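Local coordinates for probable quinone reductase Qor (NADPH:quinone reductase) (Zeta-crystallin homolog protein) (Mycobacterium tuberculosis, PDB 4RVU) that probably catalyses the transfer of electrons from NADPH to quinones, as in the zeta-crystallin-like quinone reductases, and is seen here with NADPH bound, at residues G42-D47 against A126-L131; Q218-G223 against D230-S235; F291-I294 against A298-V301. All coordinates share one frame; numbering follows the deposited sequence.

Contact 1 of 3, residues G42-D47 against A126-L131. With NDP (NADPH dihydro-nicotinamide-adenine-dinucleotide phosphate), chain E.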
loop_
_atom_site.group_PDB
_atom_site.type_symbol
_atom_site.label_atom_id
_atom_site.label_comp_id
_atom_site.label_asym_id
_atom_site.label_seq_id
_atom_site.Cartn_x
_atom_site.Cartn_y
_atom_site.Cartn_z
ATOM N N GLY A 42 23.472 -10.784 -16.815
ATOM C CA GLY A 42 22.629 -9.606 -16.727
ATOM C C GLY A 42 23.232 -8.538 -15.832
ATOM O O GLY A 42 23.844 -8.837 -14.810
ATOM N N VAL A 43 23.073 -7.285 -16.232
ATOM C CA VAL A 43 23.426 -6.157 -15.375
ATOM C C VAL A 43 22.143 -5.567 -14.790
ATOM O O VAL A 43 21.165 -5.348 -15.509
ATOM C CB VAL A 43 24.229 -5.090 -16.150
ATOM C CG1 VAL A 43 24.501 -3.869 -15.273
ATOM C CG2 VAL A 43 25.547 -5.685 -16.623
ATOM N N ASN A 44 22.135 -5.338 -13.481
ATOM C CA ASN A 44 20.940 -4.803 -12.828
ATOM C C ASN A 44 21.285 -3.669 -11.896
ATOM O O ASN A 44 22.355 -3.674 -11.300
ATOM C CB ASN A 44 20.215 -5.917 -12.078
ATOM C CG ASN A 44 19.630 -6.931 -13.024
ATOM O OD1 ASN A 44 18.593 -6.675 -13.649
ATOM N ND2 ASN A 44 20.311 -8.070 -13.182
ATOM N N PHE A 45 20.388 -2.691 -11.769
ATOM C CA PHE A 45 20.712 -1.522 -10.957
ATOM C C PHE A 45 21.035 -1.908 -9.517
ATOM O O PHE A 45 21.860 -1.264 -8.867
ATOM C CB PHE A 45 19.603 -0.472 -10.998
ATOM C CG PHE A 45 20.126 0.932 -11.017
ATOM C CD1 PHE A 45 20.557 1.546 -9.846
ATOM C CD2 PHE A 45 20.215 1.626 -12.208
ATOM C CE1 PHE A 45 21.060 2.845 -9.870
ATOM C CE2 PHE A 45 20.715 2.914 -12.248
ATOM C CZ PHE A 45 21.139 3.527 -11.077
ATOM N N ILE A 46 20.421 -2.981 -9.034
ATOM C CA ILE A 46 20.703 -3.450 -7.682
ATOM C C ILE A 46 22.153 -3.866 -7.505
ATOM O O ILE A 46 22.674 -3.807 -6.388
ATOM C CB ILE A 46 19.749 -4.590 -7.233
ATOM C CG1 ILE A 46 19.793 -4.771 -5.708
ATOM C CG2 ILE A 46 20.071 -5.887 -7.918
ATOM C CD1 ILE A 46 18.853 -5.847 -5.201
ATOM N N ASP A 47 22.806 -4.287 -8.597
ATOM C CA ASP A 47 24.223 -4.641 -8.533
ATOM C C ASP A 47 25.028 -3.450 -8.005
ATOM O O ASP A 47 26.019 -3.628 -7.285
ATOM C CB ASP A 47 24.784 -5.044 -9.916
ATOM C CG ASP A 47 24.031 -6.209 -10.564
ATOM O OD1 ASP A 47 23.314 -6.951 -9.859
ATOM O OD2 ASP A 47 24.192 -6.399 -11.799
ATOM N N ALA A 126 16.278 -10.473 -20.112
ATOM C CA ALA A 126 14.833 -10.540 -19.891
ATOM C C ALA A 126 14.401 -11.024 -18.516
ATOM O O ALA A 126 13.389 -10.556 -17.995
ATOM C CB ALA A 126 14.180 -11.408 -20.966
ATOM N N LEU A 127 15.121 -11.978 -17.929
ATOM C CA LEU A 127 14.580 -12.684 -16.756
ATOM C C LEU A 127 14.354 -11.858 -15.489
ATOM O O LEU A 127 13.222 -11.755 -15.026
ATOM C CB LEU A 127 15.385 -13.947 -16.412
ATOM C CG LEU A 127 14.624 -14.785 -15.367
ATOM C CD1 LEU A 127 13.374 -15.445 -15.973
ATOM C CD2 LEU A 127 15.497 -15.823 -14.661
ATOM N N LEU A 128 15.406 -11.297 -14.898
ATOM C CA LEU A 128 15.216 -10.567 -13.635
ATOM C C LEU A 128 14.245 -9.414 -13.828
ATOM O O LEU A 128 13.306 -9.233 -13.044
ATOM C CB LEU A 128 16.550 -10.041 -13.081
ATOM C CG LEU A 128 16.514 -9.532 -11.626
ATOM C CD1 LEU A 128 17.880 -9.685 -10.955
ATOM C CD2 LEU A 128 16.061 -8.078 -11.539
ATOM N N LYS A 129 14.463 -8.637 -14.880
ATOM C CA LYS A 129 13.625 -7.474 -15.117
ATOM C C LYS A 129 12.210 -7.860 -15.574
ATOM O O LYS A 129 11.224 -7.187 -15.226
ATOM C CB LYS A 129 14.313 -6.550 -16.110
ATOM C CG LYS A 129 15.630 -5.966 -15.591
ATOM C CD LYS A 129 16.378 -5.326 -16.768
ATOM C CE LYS A 129 17.893 -5.451 -16.673
ATOM N NZ LYS A 129 18.432 -6.828 -16.389
ATOM N N GLY A 130 12.106 -8.944 -16.339
ATOM C CA GLY A 130 10.816 -9.441 -16.789
ATOM C C GLY A 130 9.963 -10.044 -15.686
ATOM O O GLY A 130 8.734 -9.854 -15.673
ATOM N N LEU A 131 10.598 -10.771 -14.766
ATOM C CA LEU A 131 9.900 -11.292 -13.581
ATOM C C LEU A 131 9.408 -10.120 -12.753
ATOM O O LEU A 131 8.327 -10.163 -12.151
ATOM C CB LEU A 131 10.818 -12.191 -12.738
ATOM C CG LEU A 131 11.271 -13.538 -13.307
ATOM C CD1 LEU A 131 12.371 -14.157 -12.431
ATOM C CD2 LEU A 131 10.092 -14.495 -13.419
HETATM P PA NDP E . 17.356 0.946 -15.746
HETATM O O1A NDP E . 17.802 0.233 -16.991
HETATM O O2A NDP E . 15.942 1.441 -15.643
HETATM O O5B NDP E . 18.353 2.177 -15.476
HETATM C C5B NDP E . 18.007 3.189 -14.536
HETATM C C4B NDP E . 17.313 4.310 -15.291
HETATM O O4B NDP E . 16.678 5.222 -14.395
HETATM C C3B NDP E . 18.305 5.140 -16.086
HETATM O O3B NDP E . 18.519 4.604 -17.392
HETATM C C2B NDP E . 17.655 6.508 -16.134
HETATM O O2B NDP E . 16.934 6.682 -17.346
HETATM C C1B NDP E . 16.702 6.537 -14.948
HETATM N N9A NDP E . 17.239 7.518 -13.977
HETATM C C8A NDP E . 16.614 8.629 -13.554
HETATM N N7A NDP E . 17.386 9.320 -12.682
HETATM C C5A NDP E . 18.541 8.649 -12.546
HETATM C C6A NDP E . 19.795 8.828 -11.779
HETATM N N6A NDP E . 19.964 9.894 -10.966
HETATM N N1A NDP E . 20.759 7.894 -11.922
HETATM C C2A NDP E . 20.597 6.832 -12.729
HETATM N N3A NDP E . 19.489 6.607 -13.453
HETATM C C4A NDP E . 18.442 7.462 -13.405
HETATM O O3 NDP E . 17.674 0.000 -14.492
HETATM P PN NDP E . 16.963 -1.426 -14.304
HETATM O O1N NDP E . 16.004 -1.644 -15.443
HETATM O O2N NDP E . 18.039 -2.434 -14.001
HETATM O O5D NDP E . 16.105 -1.204 -12.965
HETATM C C5D NDP E . 15.103 -0.191 -12.908
HETATM C C4D NDP E . 14.835 0.184 -11.458
HETATM O O4D NDP E . 14.065 -0.839 -10.829
HETATM C C3D NDP E . 16.125 0.292 -10.672
HETATM O O3D NDP E . 15.995 1.377 -9.755
HETATM C C2D NDP E . 16.219 -1.006 -9.900
HETATM O O2D NDP E . 16.889 -0.797 -8.656
HETATM C C1D NDP E . 14.757 -1.371 -9.700
HETATM N N1N NDP E . 14.496 -2.810 -9.629
HETATM C C2N NDP E . 13.757 -3.268 -8.617
HETATM C C3N NDP E . 13.446 -4.613 -8.482
HETATM C C7N NDP E . 12.615 -5.058 -7.316
HETATM O O7N NDP E . 12.286 -6.228 -7.233
HETATM N N7N NDP E . 12.254 -4.156 -6.405
HETATM C C4N NDP E . 13.927 -5.627 -9.493
HETATM C C5N NDP E . 14.710 -4.998 -10.550
HETATM C C6N NDP E . 14.957 -3.630 -10.579
HETATM P P2B NDP E . 16.436 8.141 -17.805
HETATM O O1X NDP E . 16.679 9.007 -16.602
HETATM O O2X NDP E . 17.302 8.475 -18.986
HETATM O O3X NDP E . 14.990 7.945 -18.157
HETATM O O HOH W 1 20.365 -7.465 -18.328
#
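Lys-129 NZ and Asn-44 OD1 meet at 2.7 Å beside the NADPH diphosphate, where the GroES-like domain of this medium-chain dehydrogenase-like fold faces helix 120-140. The ammonium lies above the amide plane, 44° out of it. The two side chains arrive from opposite directions, and the lysine chain bends at chi3 and chi4 to bring its end round to the carbonyl oxygen. Lys-129 NZ also makes a weak hydrogen bond to Val-43 O at 3.2 Å. A water accepts from Lys-129 NZ at 2.8 Å. Next to this polar cluster, Leu-128 sets its CD2 methyl between the Asn-44 amide and the nicotinamide ring, 3.6 Å from Asn-44 OD1 and 3.5 Å from C5N of NADPH. Its other methyl, CD1, packs against the amide of Asn-44.

Glu-66 ties both sides together: its OE1 forms a salt bridge with Lys-129 and accepts from Asn-44 ND2, which fixes the amide flip, while its OE2 accepts from Leu-128 N. The backbone of Asn-44 is clasped in turn by the start of helix 45-52. Asp-47 N donates to Asn-44 O, and Asn-44 N donates back to Asp-47 OD2 at 2.9 Å, from above the carboxylate plane. That turn presents the next amide to the cofactor: Phe-45 N reaches the phosphate oxygen O2N at 3.3 Å, with an N-H...O angle of 154°.

Contact 2 of 3, residues Q218-G223 against D230-S235. With NDP (NADPH dihydro-nicotinamide-adenine-dinucleotide phosphate), chain E.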
loop_
_atom_site.group_PDB
_atom_site.type_symbol
_atom_site.label_atom_id
_atom_site.label_comp_id
_atom_site.label_asym_id
_atom_site.label_seq_id
_atom_site.Cartn_x
_atom_site.Cartn_y
_atom_site.Cartn_z
ATOM N N GLN A 218 -4.183 5.011 -12.472
ATOM C CA GLN A 218 -4.587 3.954 -11.540
ATOM C C GLN A 218 -3.407 3.414 -10.731
ATOM O O GLN A 218 -3.584 2.883 -9.622
ATOM C CB GLN A 218 -5.299 2.810 -12.272
ATOM C CG GLN A 218 -6.788 3.048 -12.494
ATOM C CD GLN A 218 -7.064 4.148 -13.495
ATOM O OE1 GLN A 218 -6.498 4.160 -14.595
ATOM N NE2 GLN A 218 -7.929 5.092 -13.119
ATOM N N ALA A 219 -2.205 3.536 -11.288
ATOM C CA ALA A 219 -0.991 3.098 -10.602
ATOM C C ALA A 219 0.226 3.843 -11.135
ATOM O O ALA A 219 0.273 4.207 -12.310
ATOM C CB ALA A 219 -0.801 1.601 -10.762
ATOM N N VAL A 220 1.209 4.062 -10.273
ATOM C CA VAL A 220 2.507 4.554 -10.725
ATOM C C VAL A 220 3.541 3.480 -10.447
ATOM O O VAL A 220 3.607 2.955 -9.337
ATOM C CB VAL A 220 2.939 5.812 -9.959
ATOM C CG1 VAL A 220 4.371 6.203 -10.358
ATOM C CG2 VAL A 220 1.971 6.954 -10.223
ATOM N N TYR A 221 4.339 3.144 -11.451
ATOM C CA TYR A 221 5.478 2.272 -11.234
ATOM C C TYR A 221 6.728 3.132 -11.217
ATOM O O TYR A 221 7.187 3.594 -12.263
ATOM C CB TYR A 221 5.531 1.196 -12.322
ATOM C CG TYR A 221 4.325 0.279 -12.271
ATOM C CD1 TYR A 221 4.215 -0.697 -11.284
ATOM C CD2 TYR A 221 3.296 0.399 -13.194
ATOM C CE1 TYR A 221 3.104 -1.539 -11.222
ATOM C CE2 TYR A 221 2.186 -0.446 -13.150
ATOM C CZ TYR A 221 2.102 -1.409 -12.166
ATOM O OH TYR A 221 0.998 -2.238 -12.135
ATOM N N ASP A 222 7.257 3.366 -10.017
ATOM C CA ASP A 222 8.368 4.298 -9.814
ATOM C C ASP A 222 9.634 3.552 -9.413
ATOM O O ASP A 222 9.752 3.042 -8.287
ATOM C CB ASP A 222 7.976 5.355 -8.763
ATOM C CG ASP A 222 9.027 6.447 -8.586
ATOM O OD1 ASP A 222 10.240 6.168 -8.681
ATOM O OD2 ASP A 222 8.637 7.603 -8.314
ATOM N N GLY A 223 10.583 3.473 -10.344
ATOM C CA GLY A 223 11.857 2.820 -10.075
ATOM C C GLY A 223 12.991 3.821 -9.929
ATOM O O GLY A 223 14.168 3.452 -9.898
ATOM N N ASP A 230 7.624 12.471 -5.107
ATOM C CA ASP A 230 6.589 13.461 -4.824
ATOM C C ASP A 230 5.632 13.624 -6.001
ATOM O O ASP A 230 4.418 13.719 -5.817
ATOM C CB ASP A 230 7.211 14.809 -4.442
ATOM C CG ASP A 230 8.009 14.734 -3.156
ATOM O OD1 ASP A 230 7.975 13.673 -2.498
ATOM O OD2 ASP A 230 8.668 15.738 -2.798
ATOM N N ALA A 231 6.187 13.643 -7.213
ATOM C CA ALA A 231 5.387 13.738 -8.422
ATOM C C ALA A 231 4.526 12.494 -8.647
ATOM O O ALA A 231 3.364 12.603 -9.046
ATOM C CB ALA A 231 6.275 14.002 -9.624
ATOM N N SER A 232 5.102 11.315 -8.413
ATOM C CA SER A 232 4.348 10.067 -8.522
ATOM C C SER A 232 3.146 10.088 -7.589
ATOM O O SER A 232 2.019 9.786 -7.994
ATOM C CB SER A 232 5.231 8.875 -8.154
ATOM O OG SER A 232 6.281 8.710 -9.091
ATOM N N LEU A 233 3.399 10.434 -6.337
ATOM C CA LEU A 233 2.331 10.467 -5.335
ATOM C C LEU A 233 1.220 11.450 -5.738
ATOM O O LEU A 233 0.028 11.156 -5.601
ATOM C CB LEU A 233 2.905 10.812 -3.957
ATOM C CG LEU A 233 1.890 10.880 -2.807
ATOM C CD1 LEU A 233 1.229 9.531 -2.645
ATOM C CD2 LEU A 233 2.543 11.302 -1.507
ATOM N N ALA A 234 1.616 12.606 -6.269
ATOM C CA ALA A 234 0.658 13.641 -6.682
ATOM C C ALA A 234 -0.126 13.311 -7.956
ATOM O O ALA A 234 -1.098 14.003 -8.282
ATOM C CB ALA A 234 1.369 14.983 -6.836
ATOM N N SER A 235 0.307 12.286 -8.695
ATOM C CA SER A 235 -0.324 11.947 -9.966
ATOM C C SER A 235 -1.402 10.868 -9.903
ATOM O O SER A 235 -2.001 10.535 -10.924
ATOM C CB SER A 235 0.741 11.541 -10.988
ATOM O OG SER A 235 1.718 12.550 -11.113
HETATM P PA NDP E . 17.356 0.946 -15.746
HETATM O O1A NDP E . 17.802 0.233 -16.991
HETATM O O2A NDP E . 15.942 1.441 -15.643
HETATM O O5B NDP E . 18.353 2.177 -15.476
HETATM C C5B NDP E . 18.007 3.189 -14.536
HETATM C C4B NDP E . 17.313 4.310 -15.291
HETATM O O4B NDP E . 16.678 5.222 -14.395
HETATM C C3B NDP E . 18.305 5.140 -16.086
HETATM O O3B NDP E . 18.519 4.604 -17.392
HETATM C C2B NDP E . 17.655 6.508 -16.134
HETATM O O2B NDP E . 16.934 6.682 -17.346
HETATM C C1B NDP E . 16.702 6.537 -14.948
HETATM N N9A NDP E . 17.239 7.518 -13.977
HETATM C C8A NDP E . 16.614 8.629 -13.554
HETATM N N7A NDP E . 17.386 9.320 -12.682
HETATM C C5A NDP E . 18.541 8.649 -12.546
HETATM C C6A NDP E . 19.795 8.828 -11.779
HETATM N N6A NDP E . 19.964 9.894 -10.966
HETATM N N1A NDP E . 20.759 7.894 -11.922
HETATM C C2A NDP E . 20.597 6.832 -12.729
HETATM N N3A NDP E . 19.489 6.607 -13.453
HETATM C C4A NDP E . 18.442 7.462 -13.405
HETATM O O3 NDP E . 17.674 0.000 -14.492
HETATM P PN NDP E . 16.963 -1.426 -14.304
HETATM O O1N NDP E . 16.004 -1.644 -15.443
HETATM O O2N NDP E . 18.039 -2.434 -14.001
HETATM O O5D NDP E . 16.105 -1.204 -12.965
HETATM C C5D NDP E . 15.103 -0.191 -12.908
HETATM C C4D NDP E . 14.835 0.184 -11.458
HETATM O O4D NDP E . 14.065 -0.839 -10.829
HETATM C C3D NDP E . 16.125 0.292 -10.672
HETATM O O3D NDP E . 15.995 1.377 -9.755
HETATM C C2D NDP E . 16.219 -1.006 -9.900
HETATM O O2D NDP E . 16.889 -0.797 -8.656
HETATM C C1D NDP E . 14.757 -1.371 -9.700
HETATM N N1N NDP E . 14.496 -2.810 -9.629
HETATM C C2N NDP E . 13.757 -3.268 -8.617
HETATM C C3N NDP E . 13.446 -4.613 -8.482
HETATM C C7N NDP E . 12.615 -5.058 -7.316
HETATM O O7N NDP E . 12.286 -6.228 -7.233
HETATM N N7N NDP E . 12.254 -4.156 -6.405
HETATM C C4N NDP E . 13.927 -5.627 -9.493
HETATM C C5N NDP E . 14.710 -4.998 -10.550
HETATM C C6N NDP E . 14.957 -3.630 -10.579
HETATM P P2B NDP E . 16.436 8.141 -17.805
HETATM O O1X NDP E . 16.679 9.007 -16.602
HETATM O O2X NDP E . 17.302 8.475 -18.986
HETATM O O3X NDP E . 14.990 7.945 -18.157
#
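A chi1 of -174° swings the carboxylate of Asp-222 away from its own amide nitrogen and out to helix 229-234, and Ser-232, whose OG stands anti to the carbonyl carbon (chi1 -66°), offers its hydroxyl in return. Ser-232 OG donates to Asp-222 OD2 over 2.7 Å, arriving on the anti side and 23° out of the carboxylate plane. The hydroxyl also rests on Val-220, whose CG1 lies 3.4 Å from Ser-232 OG, while the other valine methyl, CG2, reaches the backbone at Ser-232 O, 3.6 Å away. One serine thus combines a buried polar link with apolar packing.

The carboxylate has further partners: OD1 accepts from the amides of Val-224 and Gly-225, and OD2 is also hydrogen-bonded to Thr-228 OG1. Asp-222 thus probably holds the loop that leaves the strand, where Gly-223 O accepts from the ribose hydroxyl O3D of NADPH at 2.8 Å.

This is a strand-to-helix unit of the Rossmann-type nucleotide-binding domain. Strand 217-222 runs between strands 148-151 and 240-244 of the parallel sheet, and helix 229-234 lies against it, with Ser-232 and Leu-233 touching Leu-242 of strand 240-244 and Ala-231 and Ala-234 facing helix 201-212.

Contact 3 of 3, residues F291-I294 against A298-V301; sequences FDAI and AITV
The contact is the turn-back at the C-terminal end of helix 280-295, where the chain leaves the helix and folds against its last residues before entering strand 303-308. Ala-293 O, in the final turn, accepts a hydrogen bond from Ile-299 N at 3.2 Å. The N-H points almost straight at the oxygen, at 168°, yet the donor stands well above the carbonyl plane, 58° out of it.

Apolar contacts accompany this bond. Ala-293 CB meets Ala-298 CB at 4.1 Å and also reaches the CG1 of Ile-299. The two isoleucines touch through their CG1 atoms, those of Ile-294 and Ile-299 being 3.7 Å apart, with the side chains set at a slant to one another. In Ile-299, a chi1 of 72° puts CG1 between the backbone N and the carbonyl carbon, and this turns the branch towards the helix end. Farther along, Ile-294 CD1 packs more loosely on Val-301 CG2, at 4.3 Å.

The backbones come close as well: Ile-294 CA directs a C-H...O contact of 3.5 Å to Ile-299 O. A water donates to Ile-294 O at 2.7 Å and to Ile-299 O at 2.8 Å, and accepts from Thr-300 OG1. Helix 157-168 flanks the turn, with Trp-165 against Ala-293 and Ile-299, and Gln-164 OE1 receiving Thr-300 N.

Carbonyls in the last turn of a helix lack the usual amides of a following turn. Here Ala-293 O is served by the returning chain and Ile-294 O by the water, while the small and branched aliphatic groups pack together on the same turn, which is consistent with both helping to set the path of the chain out of the helix.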
loop_
_atom_site.group_PDB
_atom_site.type_symbol
_atom_site.label_atom_id
_atom_site.label_comp_id
_atom_site.label_asym_id
_atom_site.label_seq_id
_atom_site.Cartn_x
_atom_site.Cartn_y
_atom_site.Cartn_z
ATOM N N PHE A 291 7.995 -15.946 -20.716
ATOM C CA PHE A 291 8.412 -16.529 -21.992
ATOM C C PHE A 291 7.245 -16.688 -22.958
ATOM O O PHE A 291 7.433 -16.611 -24.175
ATOM C CB PHE A 291 9.178 -17.845 -21.802
ATOM C CG PHE A 291 10.587 -17.649 -21.310
ATOM C CD1 PHE A 291 11.497 -16.925 -22.067
ATOM C CD2 PHE A 291 10.995 -18.182 -20.094
ATOM C CE1 PHE A 291 12.793 -16.729 -21.620
ATOM C CE2 PHE A 291 12.290 -17.994 -19.636
ATOM C CZ PHE A 291 13.190 -17.265 -20.396
ATOM N N ASP A 292 6.039 -16.870 -22.426
ATOM C CA ASP A 292 4.840 -16.842 -23.270
ATOM C C ASP A 292 4.677 -15.487 -23.967
ATOM O O ASP A 292 4.407 -15.419 -25.171
ATOM C CB ASP A 292 3.582 -17.162 -22.451
ATOM C CG ASP A 292 3.516 -18.618 -22.018
ATOM O OD1 ASP A 292 4.374 -19.418 -22.448
ATOM O OD2 ASP A 292 2.595 -18.961 -21.243
ATOM N N ALA A 293 4.856 -14.412 -23.205
ATOM C CA ALA A 293 4.735 -13.050 -23.731
ATOM C C ALA A 293 5.823 -12.749 -24.764
ATOM O O ALA A 293 5.556 -12.130 -25.797
ATOM C CB ALA A 293 4.769 -12.028 -22.591
ATOM N N ILE A 294 7.033 -13.157 -24.509
ATOM C CA ILE A 294 8.087 -12.987 -25.479
ATOM C C ILE A 294 7.779 -13.763 -26.769
ATOM O O ILE A 294 7.959 -13.287 -27.856
ATOM C CB ILE A 294 9.402 -13.485 -24.884
ATOM C CG1 ILE A 294 9.861 -12.553 -23.791
ATOM C CG2 ILE A 294 10.497 -13.635 -25.932
ATOM C CD1 ILE A 294 11.109 -13.002 -23.122
ATOM N N ALA A 298 4.069 -10.363 -27.583
ATOM C CA ALA A 298 3.380 -9.427 -26.691
ATOM C C ALA A 298 4.409 -8.441 -26.161
ATOM O O ALA A 298 4.126 -7.257 -25.972
ATOM C CB ALA A 298 2.718 -10.163 -25.544
ATOM N N ILE A 299 5.612 -8.950 -25.906
ATOM C CA ILE A 299 6.761 -8.102 -25.625
ATOM C C ILE A 299 7.942 -8.590 -26.449
ATOM O O ILE A 299 7.981 -9.753 -26.873
ATOM C CB ILE A 299 7.164 -8.107 -24.134
ATOM C CG1 ILE A 299 7.805 -9.437 -23.738
ATOM C CG2 ILE A 299 5.976 -7.743 -23.221
ATOM C CD1 ILE A 299 8.284 -9.477 -22.290
ATOM N N THR A 300 8.894 -7.693 -26.685
ATOM C CA THR A 300 10.162 -8.048 -27.313
ATOM C C THR A 300 11.279 -7.427 -26.485
ATOM O O THR A 300 11.358 -6.208 -26.358
ATOM C CB THR A 300 10.237 -7.538 -28.767
ATOM O OG1 THR A 300 9.226 -8.186 -29.554
ATOM C CG2 THR A 300 11.618 -7.831 -29.387
ATOM N N VAL A 301 12.138 -8.267 -25.908
ATOM C CA VAL A 301 13.218 -7.770 -25.063
ATOM C C VAL A 301 14.472 -7.621 -25.894
ATOM O O VAL A 301 15.081 -8.617 -26.285
ATOM C CB VAL A 301 13.492 -8.696 -23.879
ATOM C CG1 VAL A 301 14.632 -8.134 -23.023
ATOM C CG2 VAL A 301 12.227 -8.863 -23.031
HETATM O O HOH W 2 9.426 -11.262 -28.762
#

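The three contacts follow one another along the chain without interleaving. Contacts 1 and 2 have centres about 22 Å apart and come within about 7 Å at their nearest atoms without touching; NADPH joins them, since contact 1 meets it from the GroES-like side and helix 120-140, contact 2 from the parallel sheet of the Rossmann-type domain. Contact 3 lies about 15 Å from contact 1 and 25 Å from contact 2, centre to centre. It does meet contact 1: Ala-126 CB lies 3.8 Å from Val-301 CG2 and 4.1 Å from Ile-294 CD1. Helix 120-140 thus connects the cofactor cleft with the end of helix 280-295.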